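Local atomic coordinates of putative cell adhesion protein (Bacteroides fragilis, PDB entry 4H40), a protein that probably serves as a fimbrillin-like subunit of a bacterial pilus, with a likely part in cell adhesion. Residues 25-33 and 291-299; 180-190 and 249-259. All coordinates share one frame; numbering follows the deposited sequence.

Contact 1: residues 25-33 and 291-299; sequences PSISPSAQT and LTAGHSYNY
Ile27 and His295 face each other as a single beta bridge between two segments that run in the same direction. The N of Ile27 donates to Gly294 O at 3.3 Å, and its O accepts from Ser296 N at 2.8 Å. The second donor comes from above the carbonyl plane, not along a lone pair. The His295 ring turns an edge to Ile27 O. Its ND1 shares a hydrogen bond with Thr292 OG1, 2.7 Å away, which probably helps to set the rotation of the ring. Thr292 and His295 are the ends of a type II turn with Gly294 inside it.

The tight part continues through two serines. Ser26 OG, anti to the backbone N (chi1 180°) and beside its carbonyl carbon, meets Ser296 OG at 2.7 Å; either hydroxyl could be the donor. Pro29 lies across Tyr297, with its CG 3.4 Å from CE2 of that ring. Leu291 CD2 sits over the centre of one face of the same ring. The Tyr297 OH accepts from Thr292 N.

The other side is looser. Gln32 is exposed and poorly ordered, and its NE2 comes only to 4.2 Å from Thr292 OG1. Next to it, Ala31 packs on Ser306 of the second subunit.

In the fold, the loop following strand 23-24 lies against the start of strand 296-305. Gly294, His295 and Tyr297 also bond through their backbones to strand 177-190.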
ATOM      1  N   PRO B  25     -12.756 -16.060  15.052  1.00 51.15           N
ATOM      2  CA  PRO B  25     -13.038 -15.208  13.886  1.00 49.95           C
ATOM      3  C   PRO B  25     -11.767 -14.780  13.158  1.00 53.92           C
ATOM      4  O   PRO B  25     -10.666 -14.799  13.714  1.00 55.05           O
ATOM      5  CB  PRO B  25     -13.743 -14.006  14.514  1.00 51.91           C
ATOM      6  CG  PRO B  25     -13.165 -13.928  15.874  1.00 56.09           C
ATOM      7  CD  PRO B  25     -12.956 -15.324  16.316  1.00 52.43           C
ATOM      8  N   SER B  26     -11.935 -14.363  11.926  1.00 50.51           N
ATOM      9  CA  SER B  26     -10.863 -13.860  11.081  1.00 49.63           C
ATOM     10  C   SER B  26     -10.228 -12.585  11.700  1.00 54.61           C
ATOM     11  O   SER B  26     -10.971 -11.739  12.212  1.00 56.06           O
ATOM     12  CB  SER B  26     -11.441 -13.561   9.706  1.00 49.97           C
ATOM     13  OG  SER B  26     -10.422 -13.069   8.860  1.00 59.50           O
ATOM     14  N   ILE B  27      -8.875 -12.464  11.680  1.00 50.11           N
ATOM     15  CA  ILE B  27      -8.138 -11.303  12.210  1.00 50.76           C
ATOM     16  C   ILE B  27      -7.153 -10.765  11.167  1.00 58.08           C
ATOM     17  O   ILE B  27      -6.896 -11.411  10.158  1.00 57.35           O
ATOM     18  CB  ILE B  27      -7.396 -11.604  13.547  1.00 55.69           C
ATOM     19  CG1 ILE B  27      -6.376 -12.753  13.419  1.00 56.14           C
ATOM     20  CG2 ILE B  27      -8.348 -11.779  14.737  1.00 57.38           C
ATOM     21  CD1 ILE B  27      -4.981 -12.392  14.002  1.00 61.98           C
ATOM     22  N   SER B  28      -6.579  -9.597  11.417  1.00 58.96           N
ATOM     23  CA  SER B  28      -5.608  -9.029  10.486  1.00 60.42           C
ATOM     24  C   SER B  28      -4.274  -9.765  10.582  1.00 69.31           C
ATOM     25  O   SER B  28      -3.923 -10.231  11.674  1.00 70.30           O
ATOM     26  CB  SER B  28      -5.406  -7.547  10.764  1.00 64.19           C
ATOM     27  OG  SER B  28      -6.541  -6.806  10.343  1.00 73.41           O
ATOM     28  N   PRO B  29      -3.466  -9.818   9.491  1.00 67.90           N
ATOM     29  CA  PRO B  29      -2.147 -10.452   9.594  1.00 70.22           C
ATOM     30  C   PRO B  29      -1.212  -9.772  10.604  1.00 82.67           C
ATOM     31  O   PRO B  29      -1.414  -8.640  11.057  1.00 82.34           O
ATOM     32  CB  PRO B  29      -1.584 -10.329   8.178  1.00 71.12           C
ATOM     33  CG  PRO B  29      -2.743 -10.103   7.324  1.00 72.64           C
ATOM     34  CD  PRO B  29      -3.696  -9.313   8.123  1.00 67.59           C
ATOM     35  N   SER B  30      -0.210 -10.540  10.994  1.00 86.91           N
ATOM     36  CA  SER B  30       0.889 -10.262  11.914  1.00 91.42           C
ATOM     37  C   SER B  30       1.787 -11.492  11.826  1.00102.57           C
ATOM     38  O   SER B  30       1.259 -12.614  11.719  1.00101.38           O
ATOM     39  CB  SER B  30       0.386  -9.985  13.334  1.00 94.86           C
ATOM     40  OG  SER B  30      -0.265 -11.100  13.922  1.00101.12           O
ATOM     41  N   ALA B  31       3.127 -11.278  11.793  1.00105.19           N
ATOM     42  CA  ALA B  31       4.163 -12.311  11.638  1.00108.70           C
ATOM     43  C   ALA B  31       3.857 -13.635  12.373  1.00116.77           C
ATOM     44  O   ALA B  31       3.664 -13.667  13.597  1.00116.79           O
ATOM     45  CB  ALA B  31       5.499 -11.777  12.077  1.00112.34           C
ATOM     46  N   GLN B  32       3.795 -14.717  11.571  1.00115.81           N
ATOM     47  CA  GLN B  32       3.451 -16.091  11.942  1.00116.79           C
ATOM     48  C   GLN B  32       4.438 -16.749  12.920  1.00124.77           C
ATOM     49  O   GLN B  32       5.621 -16.398  12.953  1.00126.56           O
ATOM     50  CB  GLN B  32       3.376 -16.959  10.675  1.00117.92           C
ATOM     51  CG  GLN B  32       2.096 -16.796   9.856  1.00134.87           C
ATOM     52  CD  GLN B  32       1.976 -17.805   8.729  1.00154.25           C
ATOM     53  OE1 GLN B  32       2.773 -18.751   8.599  1.00149.93           O
ATOM     54  NE2 GLN B  32       0.955 -17.637   7.893  1.00144.24           N
ATOM     55  N   THR B  33       3.928 -17.734  13.697  1.00121.96           N
ATOM     56  CA  THR B  33       4.710 -18.554  14.619  1.00124.24           C
ATOM     57  C   THR B  33       5.320 -19.657  13.743  1.00128.89           C
ATOM     58  O   THR B  33       4.613 -20.573  13.303  1.00127.51           O
ATOM     59  CB  THR B  33       3.835 -19.050  15.801  1.00131.37           C
ATOM     60  OG1 THR B  33       3.366 -17.921  16.547  1.00128.74           O
ATOM     61  CG2 THR B  33       4.578 -20.024  16.732  1.00132.29           C
ATOM     62  N   LEU B 291      -2.216 -13.902   0.782  1.00 57.27           N
ATOM     63  CA  LEU B 291      -3.523 -14.084   1.419  1.00 52.71           C
ATOM     64  C   LEU B 291      -3.564 -15.480   2.009  1.00 56.10           C
ATOM     65  O   LEU B 291      -3.375 -16.464   1.281  1.00 56.44           O
ATOM     66  CB  LEU B 291      -4.640 -13.848   0.375  1.00 51.12           C
ATOM     67  CG  LEU B 291      -4.548 -12.551  -0.501  1.00 54.61           C
ATOM     68  CD1 LEU B 291      -5.670 -12.488  -1.557  1.00 54.65           C
ATOM     69  CD2 LEU B 291      -4.604 -11.304   0.340  1.00 52.70           C
ATOM     70  N   THR B 292      -3.668 -15.571   3.341  1.00 51.52           N
ATOM     71  CA  THR B 292      -3.686 -16.873   4.017  1.00 51.84           C
ATOM     72  C   THR B 292      -5.010 -17.079   4.796  1.00 54.16           C
ATOM     73  O   THR B 292      -5.735 -16.120   5.075  1.00 52.42           O
ATOM     74  CB  THR B 292      -2.453 -17.044   4.922  1.00 64.36           C
ATOM     75  OG1 THR B 292      -2.377 -15.976   5.865  1.00 63.71           O
ATOM     76  CG2 THR B 292      -1.177 -17.051   4.151  1.00 69.67           C
ATOM     77  N   ALA B 293      -5.299 -18.357   5.135  1.00 50.42           N
ATOM     78  CA  ALA B 293      -6.474 -18.826   5.857  1.00 48.15           C
ATOM     79  C   ALA B 293      -6.574 -18.189   7.212  1.00 53.34           C
ATOM     80  O   ALA B 293      -5.592 -18.176   7.937  1.00 55.08           O
ATOM     81  CB  ALA B 293      -6.404 -20.333   6.016  1.00 49.50           C
ATOM     82  N   GLY B 294      -7.763 -17.701   7.555  1.00 50.22           N
ATOM     83  CA  GLY B 294      -8.049 -17.114   8.858  1.00 49.60           C
ATOM     84  C   GLY B 294      -7.689 -15.653   9.008  1.00 52.79           C
ATOM     85  O   GLY B 294      -7.838 -15.113  10.100  1.00 50.69           O
ATOM     86  N   HIS B 295      -7.242 -14.985   7.910  1.00 50.30           N
ATOM     87  CA  HIS B 295      -6.857 -13.569   7.956  1.00 49.34           C
ATOM     88  C   HIS B 295      -7.751 -12.669   7.131  1.00 51.14           C
ATOM     89  O   HIS B 295      -8.337 -13.108   6.139  1.00 49.21           O
ATOM     90  CB  HIS B 295      -5.419 -13.376   7.508  1.00 51.22           C
ATOM     91  CG  HIS B 295      -4.440 -13.994   8.452  1.00 55.72           C
ATOM     92  ND1 HIS B 295      -3.630 -15.027   8.057  1.00 58.06           N
ATOM     93  CD2 HIS B 295      -4.198 -13.721   9.758  1.00 57.45           C
ATOM     94  CE1 HIS B 295      -2.904 -15.337   9.117  1.00 58.00           C
ATOM     95  NE2 HIS B 295      -3.224 -14.593  10.168  1.00 58.18           N
ATOM     96  N   SER B 296      -7.861 -11.397   7.568  1.00 48.04           N
ATOM     97  CA  SER B 296      -8.645 -10.338   6.932  1.00 46.28           C
ATOM     98  C   SER B 296      -7.728  -9.336   6.294  1.00 51.52           C
ATOM     99  O   SER B 296      -6.764  -8.896   6.912  1.00 53.31           O
ATOM    100  CB  SER B 296      -9.538  -9.629   7.939  1.00 47.47           C
ATOM    101  OG  SER B 296     -10.618 -10.430   8.378  1.00 54.23           O
ATOM    102  N   TYR B 297      -8.037  -8.967   5.061  1.00 46.12           N
ATOM    103  CA  TYR B 297      -7.276  -7.999   4.297  1.00 45.33           C
ATOM    104  C   TYR B 297      -8.256  -6.867   4.071  1.00 50.15           C
ATOM    105  O   TYR B 297      -9.121  -6.946   3.197  1.00 50.01           O
ATOM    106  CB  TYR B 297      -6.684  -8.665   3.016  1.00 45.60           C
ATOM    107  CG  TYR B 297      -5.798  -9.839   3.385  1.00 44.70           C
ATOM    108  CD1 TYR B 297      -6.340 -11.109   3.591  1.00 44.28           C
ATOM    109  CD2 TYR B 297      -4.451  -9.654   3.673  1.00 46.41           C
ATOM    110  CE1 TYR B 297      -5.560 -12.166   4.043  1.00 42.09           C
ATOM    111  CE2 TYR B 297      -3.655 -10.713   4.102  1.00 48.79           C
ATOM    112  CZ  TYR B 297      -4.224 -11.957   4.330  1.00 57.84           C
ATOM    113  OH  TYR B 297      -3.434 -13.004   4.746  1.00 65.83           O
ATOM    114  N   ASN B 298      -8.262  -5.936   5.038  1.00 47.08           N
ATOM    115  CA  ASN B 298      -9.143  -4.772   5.138  1.00 45.54           C
ATOM    116  C   ASN B 298      -8.589  -3.549   4.449  1.00 47.77           C
ATOM    117  O   ASN B 298      -7.443  -3.221   4.628  1.00 48.46           O
ATOM    118  CB  ASN B 298      -9.356  -4.438   6.599  1.00 42.31           C
ATOM    119  CG  ASN B 298      -9.790  -5.630   7.383  1.00 55.53           C
ATOM    120  OD1 ASN B 298     -10.592  -6.436   6.904  1.00 49.95           O
ATOM    121  ND2 ASN B 298      -9.245  -5.786   8.586  1.00 49.60           N
ATOM    122  N   TYR B 299      -9.413  -2.891   3.669  1.00 44.03           N
ATOM    123  CA  TYR B 299      -9.106  -1.675   2.934  1.00 44.46           C
ATOM    124  C   TYR B 299     -10.143  -0.623   3.296  1.00 48.21           C
ATOM    125  O   TYR B 299     -11.273  -0.986   3.625  1.00 46.67           O
ATOM    126  CB  TYR B 299      -9.106  -1.947   1.430  1.00 45.87           C
ATOM    127  CG  TYR B 299      -7.939  -2.802   0.983  1.00 48.70           C
ATOM    128  CD1 TYR B 299      -7.984  -4.194   1.084  1.00 48.74           C
ATOM    129  CD2 TYR B 299      -6.801  -2.223   0.421  1.00 50.45           C
ATOM    130  CE1 TYR B 299      -6.905  -4.982   0.683  1.00 47.40           C
ATOM    131  CE2 TYR B 299      -5.735  -3.001  -0.011  1.00 51.24           C
ATOM    132  CZ  TYR B 299      -5.772  -4.375   0.161  1.00 57.58           C
ATOM    133  OH  TYR B 299      -4.681  -5.116  -0.204  1.00 61.31           O
TER

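Contact 2: residues 180-190 and 249-259; sequences QTARMQFTVRA and NSLVAHTGVLP
Arg183 and His254 stack on one face of an antiparallel strand pair, 182-190 with 251-257. The strand directions differ by 155°. Eight backbone hydrogen bonds join Ala182 to Val257, Met184 to Thr255, Phe186 to Ala253 and Val188 to Leu251. Ala182 O also accepts from Thr181 OG1, on the face of its plane opposite Val257 N.

The Arg183 side chain can be followed outward. CB and CG pass Thr255 O, with CG 3.8 Å from it. With chi1 at 179° and an extended chain, the group runs over His254. NE comes to 4.1 Å from His254 CB. The guanidinium then lies flat on the imidazole, with centres 3.8 Å apart and planes at 18°. At the tip, NH1 lies over His254 ND1, but the angle is too poor for a hydrogen bond. ND1 is instead bonded to Tyr139 OH. NH2 sits 3.4 Å from His254 CG and donates to Gln185 OE1 at 2.7 Å. That oxygen lies in the guanidinium plane, so the bond helps hold the group flat against the ring.

Further along this face, Gln185 CD meets Val252 CG1 at 3.7 Å. Thr187 lies beside Val252 and points the same way.

The other face is largely apolar, with Thr255 as its polar member. Ala182 CB touches Val257 CG2 at 3.7 Å, and Met184, deposited as selenomethionine, crosses the same valine. Phe186 and Ala253 both pack on Ile240, while Phe186 and Thr255 meet Ile206.

A strand pair with one mixed polar face and one face packed on a second sheet is characteristic of a beta sandwich, consistent with this fimbrillin-like family of the transthyretin clan.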
ATOM      1  N   GLN B 180     -10.987 -21.369   6.913  1.00 42.69           N
ATOM      2  CA  GLN B 180     -10.142 -22.066   5.952  1.00 43.49           C
ATOM      3  C   GLN B 180      -9.757 -21.174   4.806  1.00 49.67           C
ATOM      4  O   GLN B 180      -8.807 -21.487   4.089  1.00 53.21           O
ATOM      5  CB  GLN B 180     -10.846 -23.338   5.438  1.00 45.28           C
ATOM      6  CG  GLN B 180     -11.132 -24.365   6.544  1.00 43.64           C
ATOM      7  CD  GLN B 180      -9.926 -24.644   7.408  1.00 53.92           C
ATOM      8  OE1 GLN B 180      -8.945 -25.252   6.976  1.00 54.02           O
ATOM      9  NE2 GLN B 180      -9.937 -24.129   8.621  1.00 38.68           N
ATOM     10  N   THR B 181     -10.447 -20.040   4.673  1.00 45.22           N
ATOM     11  CA  THR B 181     -10.198 -19.089   3.599  1.00 45.26           C
ATOM     12  C   THR B 181      -9.718 -17.740   4.132  1.00 50.41           C
ATOM     13  O   THR B 181      -9.825 -17.446   5.325  1.00 50.18           O
ATOM     14  CB  THR B 181     -11.465 -18.866   2.721  1.00 45.86           C
ATOM     15  OG1 THR B 181     -12.371 -18.044   3.408  1.00 45.94           O
ATOM     16  CG2 THR B 181     -12.160 -20.110   2.353  1.00 44.69           C
ATOM     17  N   ALA B 182      -9.239 -16.899   3.215  1.00 45.87           N
ATOM     18  CA  ALA B 182      -8.886 -15.539   3.530  1.00 44.69           C
ATOM     19  C   ALA B 182     -10.156 -14.713   3.399  1.00 48.91           C
ATOM     20  O   ALA B 182     -11.159 -15.190   2.848  1.00 50.30           O
ATOM     21  CB  ALA B 182      -7.813 -15.050   2.562  1.00 46.17           C
ATOM     22  N   ARG B 183     -10.127 -13.486   3.893  1.00 43.53           N
ATOM     23  CA  ARG B 183     -11.239 -12.562   3.812  1.00 41.12           C
ATOM     24  C   ARG B 183     -10.736 -11.217   3.350  1.00 43.02           C
ATOM     25  O   ARG B 183      -9.696 -10.755   3.811  1.00 45.09           O
ATOM     26  CB  ARG B 183     -11.923 -12.445   5.175  1.00 38.87           C
ATOM     27  CG  ARG B 183     -13.093 -11.476   5.173  1.00 43.09           C
ATOM     28  CD  ARG B 183     -13.767 -11.416   6.511  1.00 44.44           C
ATOM     29  NE  ARG B 183     -14.357 -10.108   6.729  1.00 50.57           N
ATOM     30  CZ  ARG B 183     -15.640  -9.906   6.994  1.00 75.33           C
ATOM     31  NH1 ARG B 183     -16.477 -10.938   7.087  1.00 68.92           N
ATOM     32  NH2 ARG B 183     -16.099  -8.674   7.183  1.00 58.21           N
HETATM   33  N   MSE B 184     -11.464 -10.585   2.438  1.00 36.03           N
HETATM   34  CA  MSE B 184     -11.164  -9.237   1.968  1.00 33.80           C
HETATM   35  C   MSE B 184     -12.351  -8.364   2.324  1.00 39.91           C
HETATM   36  O   MSE B 184     -13.498  -8.804   2.206  1.00 40.20           O
HETATM   37  CB  MSE B 184     -10.840  -9.183   0.477  1.00 35.37           C
HETATM   38  CG  MSE B 184      -9.533  -9.872   0.149  1.00 43.26           C
HETATM   39 SE   MSE B 184      -8.896  -9.645  -1.679  0.75 53.64          SE
HETATM   40  CE  MSE B 184      -7.858  -8.048  -1.412  1.00 50.43           C
ATOM     41  N   GLN B 185     -12.081  -7.168   2.859  1.00 35.52           N
ATOM     42  CA  GLN B 185     -13.121  -6.236   3.201  1.00 34.47           C
ATOM     43  C   GLN B 185     -12.772  -4.856   2.684  1.00 41.36           C
ATOM     44  O   GLN B 185     -11.639  -4.429   2.806  1.00 42.50           O
ATOM     45  CB  GLN B 185     -13.340  -6.216   4.697  1.00 35.36           C
ATOM     46  CG  GLN B 185     -14.534  -5.399   5.061  1.00 43.73           C
ATOM     47  CD  GLN B 185     -14.666  -5.293   6.524  1.00 55.62           C
ATOM     48  OE1 GLN B 185     -15.340  -6.097   7.152  1.00 57.04           O
ATOM     49  NE2 GLN B 185     -14.045  -4.284   7.088  1.00 37.23           N
ATOM     50  N   PHE B 186     -13.757  -4.168   2.104  1.00 37.80           N
ATOM     51  CA  PHE B 186     -13.660  -2.821   1.572  1.00 36.21           C
ATOM     52  C   PHE B 186     -14.744  -1.959   2.234  1.00 40.28           C
ATOM     53  O   PHE B 186     -15.931  -2.299   2.199  1.00 38.15           O
ATOM     54  CB  PHE B 186     -13.790  -2.823   0.032  1.00 38.14           C
ATOM     55  CG  PHE B 186     -12.871  -3.837  -0.637  1.00 40.50           C
ATOM     56  CD1 PHE B 186     -11.554  -3.513  -0.947  1.00 44.24           C
ATOM     57  CD2 PHE B 186     -13.307  -5.118  -0.907  1.00 41.96           C
ATOM     58  CE1 PHE B 186     -10.695  -4.459  -1.490  1.00 44.77           C
ATOM     59  CE2 PHE B 186     -12.439  -6.070  -1.450  1.00 44.52           C
ATOM     60  CZ  PHE B 186     -11.140  -5.740  -1.720  1.00 43.21           C
ATOM     61  N   THR B 187     -14.298  -0.899   2.935  1.00 37.65           N
ATOM     62  CA  THR B 187     -15.140   0.132   3.500  1.00 37.59           C
ATOM     63  C   THR B 187     -14.969   1.313   2.560  1.00 41.85           C
ATOM     64  O   THR B 187     -13.826   1.756   2.352  1.00 40.97           O
ATOM     65  CB  THR B 187     -14.782   0.435   4.961  1.00 45.23           C
ATOM     66  OG1 THR B 187     -14.906  -0.753   5.748  1.00 50.13           O
ATOM     67  CG2 THR B 187     -15.652   1.522   5.549  1.00 39.60           C
ATOM     68  N   VAL B 188     -16.071   1.737   1.893  1.00 37.88           N
ATOM     69  CA  VAL B 188     -16.054   2.890   0.963  1.00 36.74           C
ATOM     70  C   VAL B 188     -16.764   4.053   1.636  1.00 39.55           C
ATOM     71  O   VAL B 188     -17.969   3.975   1.882  1.00 38.66           O
ATOM     72  CB  VAL B 188     -16.665   2.600  -0.426  1.00 38.88           C
ATOM     73  CG1 VAL B 188     -16.483   3.791  -1.343  1.00 39.52           C
ATOM     74  CG2 VAL B 188     -16.087   1.327  -1.046  1.00 37.19           C
ATOM     75  N   ARG B 189     -16.019   5.112   1.961  1.00 35.70           N
ATOM     76  CA  ARG B 189     -16.565   6.288   2.627  1.00 36.26           C
ATOM     77  C   ARG B 189     -17.024   7.348   1.638  1.00 43.35           C
ATOM     78  O   ARG B 189     -16.454   7.479   0.554  1.00 42.78           O
ATOM     79  CB  ARG B 189     -15.521   6.887   3.550  1.00 36.93           C
ATOM     80  CG  ARG B 189     -15.231   6.098   4.806  1.00 44.73           C
ATOM     81  CD  ARG B 189     -14.167   6.800   5.602  1.00 60.62           C
ATOM     82  NE  ARG B 189     -13.841   6.075   6.830  1.00 83.26           N
ATOM     83  CZ  ARG B 189     -12.667   6.142   7.457  1.00106.20           C
ATOM     84  NH1 ARG B 189     -11.684   6.897   6.971  1.00 94.33           N
ATOM     85  NH2 ARG B 189     -12.461   5.441   8.564  1.00 97.45           N
ATOM     86  N   ALA B 190     -18.049   8.118   2.020  1.00 42.79           N
ATOM     87  CA  ALA B 190     -18.570   9.226   1.220  1.00 44.16           C
ATOM     88  C   ALA B 190     -17.857  10.497   1.670  1.00 54.14           C
ATOM     89  O   ALA B 190     -18.097  10.996   2.782  1.00 55.21           O
ATOM     90  CB  ALA B 190     -20.069   9.344   1.401  1.00 45.23           C
ATOM     91  N   ASN B 249     -22.812   6.875   6.237  1.00 45.77           N
ATOM     92  CA  ASN B 249     -23.194   6.686   4.837  1.00 44.35           C
ATOM     93  C   ASN B 249     -22.145   5.871   4.079  1.00 45.54           C
ATOM     94  O   ASN B 249     -22.275   5.696   2.866  1.00 43.71           O
ATOM     95  CB  ASN B 249     -23.492   8.021   4.125  1.00 46.25           C
ATOM     96  CG  ASN B 249     -24.524   7.946   3.033  1.00 69.78           C
ATOM     97  OD1 ASN B 249     -25.417   7.093   3.026  1.00 70.51           O
ATOM     98  ND2 ASN B 249     -24.453   8.884   2.107  1.00 60.79           N
ATOM     99  N   SER B 250     -21.153   5.301   4.795  1.00 40.33           N
ATOM    100  CA  SER B 250     -20.168   4.450   4.146  1.00 38.17           C
ATOM    101  C   SER B 250     -20.765   3.059   3.860  1.00 42.15           C
ATOM    102  O   SER B 250     -21.760   2.679   4.461  1.00 40.51           O
ATOM    103  CB  SER B 250     -18.874   4.360   4.945  1.00 39.41           C
ATOM    104  OG  SER B 250     -19.077   3.967   6.285  1.00 52.61           O
ATOM    105  N   LEU B 251     -20.189   2.348   2.869  1.00 40.03           N
ATOM    106  CA  LEU B 251     -20.572   1.001   2.471  1.00 38.49           C
ATOM    107  C   LEU B 251     -19.522  -0.003   2.926  1.00 44.11           C
ATOM    108  O   LEU B 251     -18.335   0.297   2.842  1.00 45.34           O
ATOM    109  CB  LEU B 251     -20.680   0.930   0.958  1.00 38.27           C
ATOM    110  CG  LEU B 251     -21.685   1.812   0.255  1.00 43.71           C
ATOM    111  CD1 LEU B 251     -21.334   1.885  -1.202  1.00 43.41           C
ATOM    112  CD2 LEU B 251     -23.119   1.287   0.438  1.00 46.09           C
ATOM    113  N   VAL B 252     -19.925  -1.195   3.382  1.00 40.28           N
ATOM    114  CA  VAL B 252     -18.980  -2.259   3.767  1.00 38.52           C
ATOM    115  C   VAL B 252     -19.261  -3.509   2.932  1.00 40.08           C
ATOM    116  O   VAL B 252     -20.326  -4.123   3.033  1.00 39.70           O
ATOM    117  CB  VAL B 252     -18.945  -2.598   5.285  1.00 42.63           C
ATOM    118  CG1 VAL B 252     -17.885  -3.647   5.574  1.00 40.47           C
ATOM    119  CG2 VAL B 252     -18.651  -1.358   6.104  1.00 44.27           C
ATOM    120  N   ALA B 253     -18.292  -3.891   2.114  1.00 36.73           N
ATOM    121  CA  ALA B 253     -18.402  -5.096   1.299  1.00 35.67           C
ATOM    122  C   ALA B 253     -17.288  -6.048   1.684  1.00 39.95           C
ATOM    123  O   ALA B 253     -16.177  -5.607   1.950  1.00 40.86           O
ATOM    124  CB  ALA B 253     -18.348  -4.746  -0.179  1.00 36.25           C
ATOM    125  N   HIS B 254     -17.595  -7.327   1.811  1.00 38.37           N
ATOM    126  CA  HIS B 254     -16.601  -8.342   2.144  1.00 40.25           C
ATOM    127  C   HIS B 254     -16.848  -9.630   1.363  1.00 44.08           C
ATOM    128  O   HIS B 254     -17.929  -9.849   0.822  1.00 43.00           O
ATOM    129  CB  HIS B 254     -16.537  -8.620   3.654  1.00 42.71           C
ATOM    130  CG  HIS B 254     -17.789  -9.195   4.230  1.00 48.59           C
ATOM    131  ND1 HIS B 254     -17.884 -10.529   4.553  1.00 51.81           N
ATOM    132  CD2 HIS B 254     -18.958  -8.593   4.537  1.00 52.21           C
ATOM    133  CE1 HIS B 254     -19.094 -10.697   5.053  1.00 51.90           C
ATOM    134  NE2 HIS B 254     -19.781  -9.566   5.042  1.00 52.59           N
ATOM    135  N   THR B 255     -15.820 -10.450   1.264  1.00 41.70           N
ATOM    136  CA  THR B 255     -15.897 -11.731   0.589  1.00 42.82           C
ATOM    137  C   THR B 255     -14.771 -12.613   1.038  1.00 46.60           C
ATOM    138  O   THR B 255     -13.736 -12.120   1.519  1.00 43.94           O
ATOM    139  CB  THR B 255     -15.887 -11.570  -0.948  1.00 52.21           C
ATOM    140  OG1 THR B 255     -16.443 -12.730  -1.522  1.00 53.96           O
ATOM    141  CG2 THR B 255     -14.512 -11.306  -1.532  1.00 50.26           C
ATOM    142  N   GLY B 256     -14.975 -13.913   0.838  1.00 43.12           N
ATOM    143  CA  GLY B 256     -13.962 -14.911   1.103  1.00 42.64           C
ATOM    144  C   GLY B 256     -13.140 -15.060  -0.151  1.00 46.25           C
ATOM    145  O   GLY B 256     -13.669 -14.914  -1.259  1.00 47.38           O
ATOM    146  N   VAL B 257     -11.849 -15.315   0.012  1.00 42.16           N
ATOM    147  CA  VAL B 257     -10.946 -15.590  -1.096  1.00 44.89           C
ATOM    148  C   VAL B 257     -10.072 -16.756  -0.653  1.00 51.19           C
ATOM    149  O   VAL B 257      -9.730 -16.866   0.523  1.00 51.30           O
ATOM    150  CB  VAL B 257     -10.131 -14.374  -1.659  1.00 48.38           C
ATOM    151  CG1 VAL B 257     -11.055 -13.327  -2.267  1.00 47.21           C
ATOM    152  CG2 VAL B 257      -9.245 -13.740  -0.609  1.00 47.77           C
ATOM    153  N   LEU B 258      -9.768 -17.650  -1.568  1.00 49.15           N
ATOM    154  CA  LEU B 258      -8.945 -18.800  -1.240  1.00 50.70           C
ATOM    155  C   LEU B 258      -7.512 -18.364  -0.979  1.00 55.89           C
ATOM    156  O   LEU B 258      -7.072 -17.434  -1.664  1.00 55.27           O
ATOM    157  CB  LEU B 258      -8.961 -19.812  -2.400  1.00 52.21           C
ATOM    158  CG  LEU B 258     -10.271 -20.480  -2.758  1.00 55.39           C
ATOM    159  CD1 LEU B 258     -10.085 -21.296  -4.030  1.00 56.50           C
ATOM    160  CD2 LEU B 258     -10.756 -21.378  -1.638  1.00 57.06           C
ATOM    161  N   PRO B 259      -6.742 -19.038  -0.064  1.00 52.54           N
ATOM    162  CA  PRO B 259      -5.333 -18.659   0.119  1.00 52.93           C
ATOM    163  C   PRO B 259      -4.612 -18.647  -1.226  1.00 61.65           C
ATOM    164  O   PRO B 259      -4.731 -19.603  -2.007  1.00 63.28           O
ATOM    165  CB  PRO B 259      -4.801 -19.733   1.065  1.00 54.64           C
ATOM    166  CG  PRO B 259      -6.006 -20.150   1.845  1.00 57.51           C
ATOM    167  CD  PRO B 259      -7.106 -20.158   0.831  1.00 52.97           C
TER
HETATM  168  O   HOH W   1     -16.189   4.442   8.183  1.00 61.57           O

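Contacts 1 and 2 have centres about 13 Å apart and meet through neighbouring strands. Strand 177-190, part of contact 2, joins the two. It pairs with 251-257 in contact 2 and runs parallel to 296-305, which begins in contact 1. Tyr297 N to Arg183 O and Tyr299 N to Gln185 O, at 2.7 and 2.8 Å, are probable hydrogen bonds between them. In sequence, 25-33 comes first, then 180-190, 249-259 and finally 291-299, so contact 1 encloses contact 2. The chain thus brings an early loop back beside late strands. Strands 251-257, 177-190 and 296-305 lie side by side, and the loop 25-33 adds a single bridge at the start of the last.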